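Local coordinates for FHA domain-containing protein DDL (Arabidopsis thaliana, PDB 3VPY) that probably recognises phosphothreonine through its forkhead-associated domain, in a cleft thought to serve binding of Dicer-like1, at residues L34-I48 with P56-R68. Residues are numbered along the deposited sequence; the frame is centred on the assembly and turned at random.
Sequences LHRQSCYLFGRERRI and PSCSKQHAVIQYR
Tyr40 and Ile65 form one of two hydrogen-bonded pairs in an antiparallel ladder between strand 39-43 and the first part of strand 63-73. Tyr40 N gives to Ile65 O, and Ile65 N gives back to Tyr40 O. Phe42 N continues the ladder to Ala63 O at 2.8 Å. Phe42 O then accepts from both His62 N and Ala63 N, a classic beta bulge. At the other end Tyr67 N bonds to Ser38 O, and the Tyr67 hydroxyl makes a weak bond to Leu34 O.

Past the bulge the loops stay joined by polar contacts. Arg44 N donates to Ser59 O and Glu45 N to Lys60 O. The Arg44 side chain bends at chi3 (71°). Its NH1 meets Cys58 O at 2.9 Å, with the oxygen in the guanidinium plane, so the arginine grips this loop by backbone and side chain. Glu45 OE1 lies 3.3 Å from Lys60 CE; the lysine NZ is beyond salt-bridge range. Two amides have polar partners of their own: Gln61 bonds to Thr1 and Leu3, and Gln66 NE2 to Tyr67 O and Glu6.

Apolar contacts line the face bearing Tyr40, Phe42 and Ile65. With chi1 at -70°, Ile65 CG1 lies anti to its carbonyl carbon, and CD1 reaches Phe42 CE2 at 3.7 Å. Leu34 CD2 approaches the same methyl at 3.9 Å. Beyond the strand ends, on the side of Leu41, Ile48 CD1 abuts the Gln61 amide. Gln66 OE1 lies 3.6 Å from Cys39 CB.

The pair belongs to the beta sandwich of the FHA fold. Strand 51-52 flanks 39-43, and strand 79-89 flanks 63-73. Ile65 and Ala63 pack on Ile117 and Phe119 of strand 116-119 in the facing sheet.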
loop_
_atom_site.group_PDB
_atom_site.type_symbol
_atom_site.label_atom_id
_atom_site.label_comp_id
_atom_site.label_asym_id
_atom_site.label_seq_id
_atom_site.Cartn_x
_atom_site.Cartn_y
_atom_site.Cartn_z
ATOM N N LEU A 34 0.841 -6.609 -5.094
ATOM C CA LEU A 34 0.325 -5.245 -4.956
ATOM C C LEU A 34 0.835 -4.312 -6.049
ATOM O O LEU A 34 1.036 -3.111 -5.821
ATOM C CB LEU A 34 0.665 -4.685 -3.576
ATOM C CG LEU A 34 -0.389 -3.735 -2.981
ATOM C CD1 LEU A 34 -1.677 -4.473 -2.569
ATOM C CD2 LEU A 34 0.242 -2.989 -1.812
ATOM N N HIS A 35 1.037 -4.847 -7.249
ATOM C CA HIS A 35 1.645 -4.037 -8.303
ATOM C C HIS A 35 1.047 -4.290 -9.688
ATOM O O HIS A 35 1.609 -3.854 -10.695
ATOM C CB HIS A 35 3.182 -4.176 -8.341
ATOM C CG HIS A 35 3.670 -5.588 -8.499
ATOM N ND1 HIS A 35 3.881 -6.184 -9.727
ATOM C CD2 HIS A 35 4.028 -6.509 -7.572
ATOM C CE1 HIS A 35 4.312 -7.424 -9.549
ATOM N NE2 HIS A 35 4.419 -7.642 -8.251
ATOM N N ARG A 36 -0.102 -4.956 -9.743
ATOM C CA ARG A 36 -0.763 -5.180 -11.034
ATOM C C ARG A 36 -2.005 -4.308 -11.298
ATOM O O ARG A 36 -2.680 -4.469 -12.319
ATOM C CB ARG A 36 -1.055 -6.670 -11.253
ATOM C CG ARG A 36 0.192 -7.479 -11.648
ATOM C CD ARG A 36 -0.088 -8.982 -11.717
ATOM N NE ARG A 36 0.921 -9.763 -12.479
ATOM C CZ ARG A 36 2.049 -10.269 -11.959
ATOM N NH1 ARG A 36 2.343 -10.074 -10.679
ATOM N NH2 ARG A 36 2.887 -10.994 -12.714
ATOM N N GLN A 37 -2.320 -3.399 -10.379
ATOM C CA GLN A 37 -3.303 -2.375 -10.680
ATOM C C GLN A 37 -2.956 -1.100 -9.934
ATOM O O GLN A 37 -2.087 -1.105 -9.076
ATOM C CB GLN A 37 -4.718 -2.831 -10.336
ATOM C CG GLN A 37 -4.898 -3.309 -8.950
ATOM C CD GLN A 37 -6.104 -4.257 -8.791
ATOM O OE1 GLN A 37 -6.150 -5.351 -9.360
ATOM N NE2 GLN A 37 -7.062 -3.837 -8.004
ATOM N N SER A 38 -3.642 -0.018 -10.283
ATOM C CA SER A 38 -3.289 1.282 -9.728
ATOM C C SER A 38 -3.931 1.545 -8.374
ATOM O O SER A 38 -3.526 2.473 -7.659
ATOM C CB SER A 38 -3.640 2.400 -10.727
ATOM O OG SER A 38 -5.027 2.356 -11.031
ATOM N N CYS A 39 -4.917 0.727 -8.009
ATOM C CA CYS A 39 -5.583 0.867 -6.720
ATOM C C CYS A 39 -6.062 -0.481 -6.178
ATOM O O CYS A 39 -6.572 -1.335 -6.926
ATOM C CB CYS A 39 -6.731 1.870 -6.841
ATOM S SG CYS A 39 -7.574 2.231 -5.320
ATOM N N TYR A 40 -5.841 -0.682 -4.887
ATOM C CA TYR A 40 -6.330 -1.867 -4.186
ATOM C C TYR A 40 -7.276 -1.494 -3.048
ATOM O O TYR A 40 -6.886 -0.801 -2.107
ATOM C CB TYR A 40 -5.168 -2.699 -3.628
ATOM C CG TYR A 40 -4.368 -3.417 -4.698
ATOM C CD1 TYR A 40 -4.672 -4.722 -5.064
ATOM C CD2 TYR A 40 -3.312 -2.779 -5.350
ATOM C CE1 TYR A 40 -3.933 -5.384 -6.071
ATOM C CE2 TYR A 40 -2.582 -3.425 -6.341
ATOM C CZ TYR A 40 -2.894 -4.739 -6.694
ATOM O OH TYR A 40 -2.173 -5.410 -7.669
ATOM N N LEU A 41 -8.517 -1.967 -3.145
ATOM C CA LEU A 41 -9.516 -1.751 -2.101
ATOM C C LEU A 41 -9.475 -2.859 -1.063
ATOM O O LEU A 41 -9.557 -4.033 -1.404
ATOM C CB LEU A 41 -10.916 -1.682 -2.723
ATOM C CG LEU A 41 -12.083 -1.581 -1.744
ATOM C CD1 LEU A 41 -11.998 -0.304 -0.893
ATOM C CD2 LEU A 41 -13.401 -1.642 -2.501
ATOM N N PHE A 42 -9.356 -2.465 0.204
ATOM C CA PHE A 42 -9.427 -3.388 1.342
ATOM C C PHE A 42 -10.767 -3.212 2.031
ATOM O O PHE A 42 -11.175 -2.090 2.343
ATOM C CB PHE A 42 -8.338 -3.054 2.353
ATOM C CG PHE A 42 -6.944 -3.251 1.816
ATOM C CD1 PHE A 42 -6.217 -4.394 2.168
ATOM C CD2 PHE A 42 -6.372 -2.321 0.947
ATOM C CE1 PHE A 42 -4.916 -4.591 1.668
ATOM C CE2 PHE A 42 -5.076 -2.512 0.409
ATOM C CZ PHE A 42 -4.345 -3.647 0.777
ATOM N N GLY A 43 -11.441 -4.318 2.304
ATOM C CA GLY A 43 -12.705 -4.213 3.007
ATOM C C GLY A 43 -13.360 -5.538 3.266
ATOM O O GLY A 43 -12.941 -6.572 2.729
ATOM N N ARG A 44 -14.374 -5.496 4.122
ATOM C CA ARG A 44 -15.090 -6.718 4.513
ATOM C C ARG A 44 -16.042 -7.222 3.425
ATOM O O ARG A 44 -16.400 -8.412 3.401
ATOM C CB ARG A 44 -15.826 -6.478 5.832
ATOM C CG ARG A 44 -15.881 -7.697 6.771
ATOM C CD ARG A 44 -16.734 -7.406 8.010
ATOM N NE ARG A 44 -18.158 -7.335 7.629
ATOM C CZ ARG A 44 -18.863 -6.211 7.502
ATOM N NH1 ARG A 44 -18.335 -5.022 7.792
ATOM N NH2 ARG A 44 -20.119 -6.279 7.094
ATOM N N GLU A 45 -16.445 -6.334 2.515
ATOM C CA GLU A 45 -17.403 -6.709 1.461
ATOM C C GLU A 45 -16.708 -7.428 0.298
ATOM O O GLU A 45 -16.091 -6.806 -0.549
ATOM C CB GLU A 45 -18.175 -5.478 0.979
ATOM C CG GLU A 45 -19.234 -5.791 -0.069
ATOM C CD GLU A 45 -20.145 -4.612 -0.352
ATOM O OE1 GLU A 45 -20.023 -3.571 0.332
ATOM O OE2 GLU A 45 -20.982 -4.720 -1.277
ATOM N N ARG A 46 -16.806 -8.755 0.286
ATOM C CA ARG A 46 -16.083 -9.572 -0.692
ATOM C C ARG A 46 -16.495 -9.311 -2.144
ATOM O O ARG A 46 -15.694 -9.540 -3.054
ATOM C CB ARG A 46 -16.161 -11.067 -0.331
ATOM C CG ARG A 46 -15.395 -11.383 0.946
ATOM C CD ARG A 46 -15.222 -12.877 1.172
ATOM N NE ARG A 46 -14.028 -13.148 1.965
ATOM C CZ ARG A 46 -12.883 -13.636 1.486
ATOM N NH1 ARG A 46 -12.754 -13.937 0.196
ATOM N NH2 ARG A 46 -11.862 -13.835 2.306
ATOM N N ARG A 47 -17.705 -8.779 -2.347
ATOM C CA ARG A 47 -18.213 -8.479 -3.692
ATOM C C ARG A 47 -17.382 -7.396 -4.391
ATOM O O ARG A 47 -17.280 -7.387 -5.621
ATOM C CB ARG A 47 -19.700 -8.074 -3.623
ATOM C CG ARG A 47 -20.412 -7.869 -4.976
ATOM C CD ARG A 47 -21.942 -8.060 -4.838
ATOM N NE ARG A 47 -22.686 -7.409 -5.926
ATOM C CZ ARG A 47 -24.005 -7.195 -5.942
ATOM N NH1 ARG A 47 -24.779 -7.588 -4.935
ATOM N NH2 ARG A 47 -24.559 -6.585 -6.983
ATOM N N ILE A 48 -16.787 -6.486 -3.622
ATOM C CA ILE A 48 -16.038 -5.383 -4.242
ATOM C C ILE A 48 -14.585 -5.232 -3.774
ATOM O O ILE A 48 -13.762 -4.691 -4.493
ATOM C CB ILE A 48 -16.781 -4.033 -4.145
ATOM C CG1 ILE A 48 -17.280 -3.821 -2.717
ATOM C CG2 ILE A 48 -17.901 -3.972 -5.204
ATOM C CD1 ILE A 48 -17.748 -2.425 -2.431
ATOM N N PRO A 56 -14.427 -9.038 11.847
ATOM C CA PRO A 56 -15.669 -8.294 12.047
ATOM C C PRO A 56 -15.488 -6.820 12.463
ATOM O O PRO A 56 -16.438 -6.056 12.398
ATOM C CB PRO A 56 -16.414 -9.113 13.125
ATOM C CG PRO A 56 -15.393 -9.971 13.743
ATOM C CD PRO A 56 -14.347 -10.229 12.710
ATOM N N SER A 57 -14.286 -6.408 12.860
ATOM C CA SER A 57 -14.104 -4.973 13.208
ATOM C C SER A 57 -13.928 -4.108 11.967
ATOM O O SER A 57 -13.928 -2.870 12.049
ATOM C CB SER A 57 -12.921 -4.773 14.156
ATOM O OG SER A 57 -11.712 -5.154 13.548
ATOM N N CYS A 58 -13.735 -4.744 10.824
ATOM C CA CYS A 58 -13.442 -4.013 9.581
ATOM C C CYS A 58 -14.692 -3.530 8.856
ATOM O O CYS A 58 -15.711 -4.199 8.842
ATOM C CB CYS A 58 -12.648 -4.893 8.633
ATOM S SG CYS A 58 -10.993 -5.267 9.296
ATOM N N SER A 59 -14.593 -2.372 8.215
ATOM C CA SER A 59 -15.737 -1.806 7.483
ATOM C C SER A 59 -15.867 -2.471 6.110
ATOM O O SER A 59 -14.907 -3.092 5.621
ATOM C CB SER A 59 -15.548 -0.289 7.338
ATOM O OG SER A 59 -15.371 0.342 8.624
ATOM N N LYS A 60 -17.053 -2.369 5.501
ATOM C CA LYS A 60 -17.317 -2.961 4.182
ATOM C C LYS A 60 -16.302 -2.507 3.128
ATOM O O LYS A 60 -15.753 -3.309 2.355
ATOM C CB LYS A 60 -18.737 -2.601 3.753
ATOM C CG LYS A 60 -19.820 -3.373 4.502
ATOM C CD LYS A 60 -21.191 -2.838 4.162
ATOM C CE LYS A 60 -21.855 -3.676 3.116
ATOM N NZ LYS A 60 -23.321 -3.446 3.185
ATOM N N GLN A 61 -16.052 -1.201 3.120
ATOM C CA GLN A 61 -14.973 -0.585 2.349
ATOM C C GLN A 61 -14.129 0.233 3.332
ATOM O O GLN A 61 -14.562 1.286 3.836
ATOM C CB GLN A 61 -15.546 0.318 1.244
ATOM C CG GLN A 61 -16.448 -0.406 0.247
ATOM C CD GLN A 61 -16.932 0.503 -0.874
ATOM O OE1 GLN A 61 -16.144 1.237 -1.460
ATOM N NE2 GLN A 61 -18.222 0.425 -1.195
ATOM N N HIS A 62 -12.938 -0.275 3.624
ATOM C CA HIS A 62 -12.196 0.170 4.791
ATOM C C HIS A 62 -11.106 1.150 4.400
ATOM O O HIS A 62 -11.027 2.237 4.956
ATOM C CB HIS A 62 -11.567 -1.030 5.508
ATOM C CG HIS A 62 -11.238 -0.775 6.942
ATOM N ND1 HIS A 62 -10.154 -0.039 7.366
ATOM C CD2 HIS A 62 -11.877 -1.180 8.066
ATOM C CE1 HIS A 62 -10.132 -0.014 8.688
ATOM N NE2 HIS A 62 -11.167 -0.697 9.134
ATOM N N ALA A 63 -10.260 0.762 3.452
ATOM C CA ALA A 63 -9.099 1.584 3.074
ATOM C C ALA A 63 -8.728 1.246 1.643
ATOM O O ALA A 63 -9.053 0.156 1.150
ATOM C CB ALA A 63 -7.931 1.297 3.978
ATOM N N VAL A 64 -8.042 2.172 0.975
ATOM C CA VAL A 64 -7.453 1.874 -0.330
ATOM C C VAL A 64 -5.928 2.100 -0.284
ATOM O O VAL A 64 -5.444 2.960 0.450
ATOM C CB VAL A 64 -8.135 2.707 -1.469
ATOM C CG1 VAL A 64 -7.903 4.228 -1.313
ATOM C CG2 VAL A 64 -7.681 2.246 -2.825
ATOM N N ILE A 65 -5.184 1.288 -1.015
ATOM C CA ILE A 65 -3.805 1.656 -1.358
ATOM C C ILE A 65 -3.838 2.118 -2.807
ATOM O O ILE A 65 -4.225 1.353 -3.709
ATOM C CB ILE A 65 -2.789 0.513 -1.125
ATOM C CG1 ILE A 65 -2.628 0.299 0.386
ATOM C CG2 ILE A 65 -1.430 0.870 -1.767
ATOM C CD1 ILE A 65 -1.756 -0.884 0.823
ATOM N N GLN A 66 -3.487 3.396 -2.991
ATOM C CA GLN A 66 -3.597 4.082 -4.261
ATOM C C GLN A 66 -2.201 4.406 -4.743
ATOM O O GLN A 66 -1.445 5.057 -4.005
ATOM C CB GLN A 66 -4.363 5.395 -4.065
ATOM C CG GLN A 66 -4.419 6.238 -5.332
ATOM C CD GLN A 66 -5.323 5.621 -6.380
ATOM O OE1 GLN A 66 -6.519 5.421 -6.134
ATOM N NE2 GLN A 66 -4.764 5.304 -7.546
ATOM N N TYR A 67 -1.850 3.926 -5.934
ATOM C CA TYR A 67 -0.600 4.324 -6.592
ATOM C C TYR A 67 -0.785 5.656 -7.288
ATOM O O TYR A 67 -1.794 5.865 -7.936
ATOM C CB TYR A 67 -0.095 3.215 -7.553
ATOM C CG TYR A 67 0.418 2.046 -6.764
ATOM C CD1 TYR A 67 1.687 2.077 -6.203
ATOM C CD2 TYR A 67 -0.389 0.938 -6.513
ATOM C CE1 TYR A 67 2.153 1.042 -5.407
ATOM C CE2 TYR A 67 0.077 -0.119 -5.722
ATOM C CZ TYR A 67 1.351 -0.060 -5.187
ATOM O OH TYR A 67 1.803 -1.092 -4.387
ATOM N N ARG A 68 0.180 6.558 -7.087
ATOM C CA ARG A 68 0.170 7.923 -7.615
ATOM C C ARG A 68 1.513 8.284 -8.245
ATOM O O ARG A 68 2.583 8.045 -7.649
ATOM C CB ARG A 68 -0.146 8.918 -6.482
ATOM C CG ARG A 68 -1.542 8.749 -5.867
ATOM C CD ARG A 68 -1.647 9.540 -4.565
ATOM N NE ARG A 68 -1.579 10.981 -4.830
ATOM C CZ ARG A 68 -1.124 11.899 -3.977
ATOM N NH1 ARG A 68 -0.658 11.550 -2.787
ATOM N NH2 ARG A 68 -1.087 13.177 -4.332
#